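Local coordinates for Glyco_hydro_cc domain-containing protein (Cryptococcus neoformans, PDB 6UBC) that probably binds oligosaccharides as a GH128 subgroup VII protein, a member of a glycoside hydrolase family that cleaves beta-1,3-glucan, at residues Leu212-Gly217 / Asp422-Gly427; Thr353-Tyr358 / Asp404-Tyr409. All coordinates share one frame; numbering follows the deposited sequence.

Interaction 1. Residues Leu212-Gly217 / Asp422-Gly427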
loop_
_atom_site.group_PDB
_atom_site.type_symbol
_atom_site.label_atom_id
_atom_site.label_comp_id
_atom_site.label_asym_id
_atom_site.label_seq_id
_atom_site.Cartn_x
_atom_site.Cartn_y
_atom_site.Cartn_z
ATOM N N LEU A 212 2.572 15.087 1.675
ATOM C CA LEU A 212 1.180 15.426 2.059
ATOM C C LEU A 212 0.882 16.899 1.796
ATOM O O LEU A 212 -0.203 17.210 1.286
ATOM C CB LEU A 212 0.904 15.119 3.541
ATOM C CG LEU A 212 0.920 13.644 3.925
ATOM C CD1 LEU A 212 0.698 13.526 5.414
ATOM C CD2 LEU A 212 -0.095 12.855 3.128
ATOM N N SER A 213 1.782 17.796 2.197
ATOM C CA SER A 213 1.547 19.250 2.095
ATOM C C SER A 213 1.277 19.563 0.616
ATOM O O SER A 213 0.551 20.533 0.337
ATOM C CB SER A 213 2.618 20.071 2.691
ATOM O OG SER A 213 3.844 19.804 2.064
ATOM N N PHE A 214 1.864 18.804 -0.305
ATOM C CA PHE A 214 1.753 19.055 -1.768
ATOM C C PHE A 214 0.468 18.481 -2.337
ATOM O O PHE A 214 -0.103 19.120 -3.265
ATOM C CB PHE A 214 2.924 18.515 -2.576
ATOM C CG PHE A 214 4.233 19.195 -2.302
ATOM C CD1 PHE A 214 4.593 20.370 -2.941
ATOM C CD2 PHE A 214 5.118 18.639 -1.384
ATOM C CE1 PHE A 214 5.827 20.970 -2.672
ATOM C CE2 PHE A 214 6.354 19.246 -1.120
ATOM C CZ PHE A 214 6.706 20.413 -1.756
ATOM N N LEU A 215 0.005 17.340 -1.838
ATOM C CA LEU A 215 -1.127 16.611 -2.480
ATOM C C LEU A 215 -2.454 16.917 -1.784
ATOM O O LEU A 215 -3.515 16.471 -2.273
ATOM C CB LEU A 215 -0.875 15.107 -2.515
ATOM C CG LEU A 215 0.432 14.646 -3.171
ATOM C CD1 LEU A 215 0.528 13.119 -3.173
ATOM C CD2 LEU A 215 0.613 15.144 -4.559
ATOM N N GLN A 216 -2.392 17.600 -0.657
ATOM C CA GLN A 216 -3.574 17.905 0.174
ATOM C C GLN A 216 -4.700 18.452 -0.724
ATOM O O GLN A 216 -4.501 19.252 -1.671
ATOM C CB GLN A 216 -3.248 18.814 1.359
ATOM C CG GLN A 216 -2.780 20.177 0.904
ATOM C CD GLN A 216 -2.510 21.104 2.059
ATOM O OE1 GLN A 216 -3.450 21.413 2.801
ATOM N NE2 GLN A 216 -1.277 21.604 2.159
ATOM N N GLY A 217 -5.895 17.971 -0.444
ATOM C CA GLY A 217 -7.088 18.362 -1.196
ATOM C C GLY A 217 -7.317 17.433 -2.387
ATOM O O GLY A 217 -8.354 17.540 -3.013
ATOM N N ASP A 422 11.590 9.669 -7.637
ATOM C CA ASP A 422 11.394 10.450 -6.388
ATOM C C ASP A 422 10.265 11.477 -6.599
ATOM O O ASP A 422 10.282 12.178 -7.629
ATOM C CB ASP A 422 12.670 11.179 -5.942
ATOM C CG ASP A 422 13.796 10.355 -5.335
ATOM O OD1 ASP A 422 13.549 9.236 -4.956
ATOM O OD2 ASP A 422 14.930 10.872 -5.328
ATOM N N MET A 423 9.298 11.516 -5.678
ATOM C CA MET A 423 8.210 12.520 -5.719
ATOM C C MET A 423 8.727 13.855 -5.171
ATOM O O MET A 423 8.231 14.887 -5.625
ATOM C CB MET A 423 7.023 12.015 -4.893
ATOM C CG MET A 423 5.876 13.043 -4.735
ATOM S SD MET A 423 4.438 12.079 -4.099
ATOM C CE MET A 423 3.738 11.531 -5.647
ATOM N N ILE A 424 9.596 13.803 -4.153
ATOM C CA ILE A 424 10.153 14.986 -3.434
ATOM C C ILE A 424 11.674 14.966 -3.560
ATOM O O ILE A 424 12.304 13.882 -3.410
ATOM C CB ILE A 424 9.688 15.039 -1.964
ATOM C CG1 ILE A 424 8.168 14.920 -1.773
ATOM C CG2 ILE A 424 10.248 16.301 -1.305
ATOM C CD1 ILE A 424 7.364 16.097 -2.314
ATOM N N SER A 425 12.276 16.114 -3.834
ATOM C CA SER A 425 13.738 16.244 -3.939
ATOM C C SER A 425 14.145 17.630 -3.413
ATOM O O SER A 425 13.572 18.651 -3.856
ATOM C CB SER A 425 14.147 16.010 -5.326
ATOM O OG SER A 425 15.559 16.116 -5.400
ATOM N N ASN A 426 14.957 17.653 -2.362
ATOM C CA ASN A 426 15.350 18.915 -1.672
ATOM C C ASN A 426 14.093 19.762 -1.367
ATOM O O ASN A 426 14.125 20.950 -1.651
ATOM C CB ASN A 426 16.402 19.679 -2.482
ATOM C CG ASN A 426 17.673 18.872 -2.669
ATOM O OD1 ASN A 426 18.182 18.783 -3.779
ATOM N ND2 ASN A 426 18.165 18.235 -1.615
ATOM N N GLY A 427 13.053 19.146 -0.811
ATOM C CA GLY A 427 11.851 19.834 -0.336
ATOM C C GLY A 427 10.984 20.324 -1.488
ATOM O O GLY A 427 10.029 21.080 -1.230
#

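Interaction 2. Residues Thr353-Tyr358 / Asp404-Tyr409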
loop_
_atom_site.group_PDB
_atom_site.type_symbol
_atom_site.label_atom_id
_atom_site.label_comp_id
_atom_site.label_asym_id
_atom_site.label_seq_id
_atom_site.Cartn_x
_atom_site.Cartn_y
_atom_site.Cartn_z
ATOM N N THR A 353 -2.095 -7.910 -14.956
ATOM C CA THR A 353 -1.718 -9.237 -14.459
ATOM C C THR A 353 -1.823 -9.277 -12.925
ATOM O O THR A 353 -2.374 -10.219 -12.357
ATOM C CB THR A 353 -0.308 -9.568 -14.938
ATOM O OG1 THR A 353 -0.350 -9.641 -16.355
ATOM C CG2 THR A 353 0.212 -10.857 -14.364
ATOM N N ASP A 354 -1.280 -8.273 -12.247
ATOM C CA ASP A 354 -1.298 -8.273 -10.756
ATOM C C ASP A 354 -2.740 -8.206 -10.247
ATOM O O ASP A 354 -3.104 -8.998 -9.339
ATOM C CB ASP A 354 -0.477 -7.127 -10.165
ATOM C CG ASP A 354 1.042 -7.236 -10.276
ATOM O OD1 ASP A 354 1.575 -8.325 -10.643
ATOM O OD2 ASP A 354 1.705 -6.211 -9.971
ATOM N N ILE A 355 -3.531 -7.255 -10.777
ATOM C CA ILE A 355 -4.910 -7.045 -10.270
ATOM C C ILE A 355 -5.731 -8.301 -10.551
ATOM O O ILE A 355 -6.413 -8.827 -9.640
ATOM C CB ILE A 355 -5.558 -5.788 -10.838
ATOM C CG1 ILE A 355 -4.776 -4.530 -10.496
ATOM C CG2 ILE A 355 -7.003 -5.753 -10.350
ATOM C CD1 ILE A 355 -5.271 -3.383 -11.277
ATOM N N ASP A 356 -5.588 -8.842 -11.757
ATOM C CA ASP A 356 -6.292 -10.101 -12.113
ATOM C C ASP A 356 -5.932 -11.209 -11.132
ATOM O O ASP A 356 -6.839 -11.944 -10.658
ATOM C CB ASP A 356 -5.993 -10.539 -13.536
ATOM C CG ASP A 356 -6.583 -9.684 -14.634
ATOM O OD1 ASP A 356 -7.408 -8.824 -14.368
ATOM O OD2 ASP A 356 -6.182 -9.892 -15.741
ATOM N N TYR A 357 -4.640 -11.445 -10.868
ATOM C CA TYR A 357 -4.236 -12.573 -10.021
ATOM C C TYR A 357 -4.929 -12.441 -8.660
ATOM O O TYR A 357 -5.543 -13.437 -8.128
ATOM C CB TYR A 357 -2.715 -12.699 -9.901
ATOM C CG TYR A 357 -2.374 -13.743 -8.879
ATOM C CD1 TYR A 357 -2.502 -15.091 -9.147
ATOM C CD2 TYR A 357 -2.122 -13.385 -7.567
ATOM C CE1 TYR A 357 -2.308 -16.050 -8.174
ATOM C CE2 TYR A 357 -1.952 -14.337 -6.582
ATOM C CZ TYR A 357 -2.034 -15.687 -6.886
ATOM O OH TYR A 357 -1.899 -16.620 -5.900
ATOM N N TYR A 358 -4.828 -11.262 -8.043
ATOM C CA TYR A 358 -5.292 -11.072 -6.660
ATOM C C TYR A 358 -6.818 -11.057 -6.585
ATOM O O TYR A 358 -7.338 -11.574 -5.544
ATOM C CB TYR A 358 -4.612 -9.874 -5.996
ATOM C CG TYR A 358 -3.190 -10.225 -5.627
ATOM C CD1 TYR A 358 -2.918 -11.022 -4.524
ATOM C CD2 TYR A 358 -2.129 -9.863 -6.424
ATOM C CE1 TYR A 358 -1.627 -11.366 -4.163
ATOM C CE2 TYR A 358 -0.816 -10.169 -6.080
ATOM C CZ TYR A 358 -0.560 -10.926 -4.945
ATOM O OH TYR A 358 0.714 -11.281 -4.599
ATOM N N ASP A 404 -13.114 -0.972 -11.126
ATOM C CA ASP A 404 -13.949 -1.115 -9.923
ATOM C C ASP A 404 -13.347 -2.093 -8.919
ATOM O O ASP A 404 -13.814 -2.069 -7.758
ATOM C CB ASP A 404 -15.342 -1.638 -10.306
ATOM C CG ASP A 404 -16.198 -0.513 -10.898
ATOM O OD1 ASP A 404 -15.670 0.655 -11.040
ATOM O OD2 ASP A 404 -17.407 -0.779 -11.160
ATOM N N ARG A 405 -12.403 -2.952 -9.298
ATOM C CA ARG A 405 -11.757 -3.837 -8.295
ATOM C C ARG A 405 -10.798 -3.033 -7.392
ATOM O O ARG A 405 -10.469 -3.540 -6.297
ATOM C CB ARG A 405 -10.989 -4.964 -8.978
ATOM C CG ARG A 405 -11.858 -5.979 -9.725
ATOM C CD ARG A 405 -11.148 -6.834 -10.770
ATOM N NE ARG A 405 -10.396 -6.061 -11.761
ATOM C CZ ARG A 405 -9.534 -6.575 -12.625
ATOM N NH1 ARG A 405 -9.353 -7.884 -12.683
ATOM N NH2 ARG A 405 -8.859 -5.798 -13.453
ATOM N N VAL A 406 -10.286 -1.899 -7.860
ATOM C CA VAL A 406 -9.252 -1.129 -7.090
ATOM C C VAL A 406 -9.983 -0.041 -6.315
ATOM O O VAL A 406 -10.538 0.893 -6.945
ATOM C CB VAL A 406 -8.186 -0.578 -8.036
ATOM C CG1 VAL A 406 -7.244 0.374 -7.284
ATOM C CG2 VAL A 406 -7.417 -1.727 -8.695
ATOM N N GLN A 407 -9.996 -0.122 -4.998
ATOM C CA GLN A 407 -10.728 0.903 -4.189
ATOM C C GLN A 407 -9.795 2.008 -3.693
ATOM O O GLN A 407 -10.289 3.007 -3.209
ATOM C CB GLN A 407 -11.410 0.308 -2.961
ATOM C CG GLN A 407 -12.263 -0.867 -3.291
ATOM C CD GLN A 407 -13.567 -0.312 -3.688
ATOM O OE1 GLN A 407 -14.292 0.210 -2.826
ATOM N NE2 GLN A 407 -13.808 -0.420 -4.989
ATOM N N ALA A 408 -8.475 1.840 -3.803
ATOM C CA ALA A 408 -7.511 2.882 -3.394
ATOM C C ALA A 408 -6.148 2.547 -4.020
ATOM O O ALA A 408 -5.869 1.337 -4.218
ATOM C CB ALA A 408 -7.448 2.962 -1.864
ATOM N N TYR A 409 -5.313 3.568 -4.219
ATOM C CA TYR A 409 -3.923 3.377 -4.685
ATOM C C TYR A 409 -3.076 4.530 -4.161
ATOM O O TYR A 409 -3.559 5.669 -3.866
ATOM C CB TYR A 409 -3.909 3.297 -6.209
ATOM C CG TYR A 409 -4.485 4.530 -6.860
ATOM C CD1 TYR A 409 -3.696 5.650 -7.125
ATOM C CD2 TYR A 409 -5.816 4.605 -7.248
ATOM C CE1 TYR A 409 -4.204 6.796 -7.709
ATOM C CE2 TYR A 409 -6.336 5.745 -7.853
ATOM C CZ TYR A 409 -5.526 6.857 -8.082
ATOM O OH TYR A 409 -5.988 7.986 -8.699
HETATM O O HOH W 1 -7.457 -6.739 -16.171
#

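Interaction 1. Residues Leu212-Gly217 / Asp422-Gly427
Phe214 meets Ile424 from a short helix, and just past that helix Gln216 NE2 donates a nearly straight hydrogen bond to Ser213 O at 2.8 Å (N-H...O angle 170°). The acceptor lies in the amide plane of Gln216. This bond stays within 212-217 and ties Gln216 back to the helical turn. The contact itself is apolar. Phe214 points toward 422-427. Its CG stands beside the backbone N and anti to the carbonyl carbon (chi1 -66°), which carries the ring out toward Ile424. Ile424 comes at it from the opposite direction. The methyl CD1 of Ile424 touches Phe214 CE2 at 3.5 Å, and it meets CD2 of the same ring equally closely. It approaches the ring obliquely. At the ring edge, in plane, Gly427 O lies 3.4 Å from Phe214 CZ. Next to this pair, Leu215 and Met423 meet tip to tip, with Leu215 CD1 4.2 Å from Met423 SD. The Met423 chain is extended as far as the sulfur and bends only at its last torsion. Asn426 and Gly427 both have positive phi and psi, and they form the type I' turn of a tight hairpin. The contact buries 178 Å² in all. It joins the short helix 212-215, which follows strand 204-207, to the hairpin of strands 424-425 and 428-429. Leu429 of the second hairpin strand touches Phe214, Met423 and Ile424. Val206 of strand 204-207 and Tyr436 of helix 431-441 both pack on Leu215 and Met423, so this pair lies buried between strand, hairpin and C-terminal helix.

Interaction 2. Residues Thr353-Tyr358 / Asp404-Tyr409
Ile355 is the first residue of 353-358 to touch 404-409, and it points toward Arg405 and Val406. Its two branches part, CG2 anti to the backbone N and CG1 beside it (chi1 -60°). Methyl CG2 sits over the centre of one face of the Arg405 guanidinium, 3.5 Å from CZ. Methyl CD1 reaches Val406 CG2 at 3.7 Å, and these two side chains cross at about a right angle. Asp356 follows. Its CB points away from 404-409, but the carboxylate turns back to the guanidinium edge. Arg405 NH1 donates to Asp356 OD1 at 2.7 Å with an N-H...O angle of 173°, forming a salt bridge. It uses the anti lone pair of OD1, and the carboxylate and guanidinium planes are 47° apart. A water bridges the same pair. It donates to Asp356 OD1 at 2.8 Å and accepts from Arg405 NH2 at 3.2 Å. Arg405 NH2 also forms a salt bridge with Asp403. The two carboxylates, with Ile355 CG2 over one face, probably fix the group's rotation and position. Helix 348-362 is the crossover between parallel strands 339-345 and 366-375. Ile355 also packs on Ile366 of the latter, and strand 406-411 runs parallel beside it.

Interactions 1 and 2 do not touch. Their centres are 25 Å apart and their nearest atoms about 9 Å. Interaction 2 is nested in the chain between the two segments of interaction 1. The parallel strands with surrounding helices are consistent with the beta/alpha barrel of GH128. Strand 406-411 relates the two contacts, since the hairpin of interaction 1 follows beyond its end. Strand 204-207, which pairs with 406-411, likewise leads into helix 212-215. Interaction 1 thus lies toward the C-terminal ends of the strands, the side on which such barrels generally bind sugars. Interaction 2 lies at the N-terminal ends of strands 366-375 and 406-411. No residue of either contact is known to bind sugar.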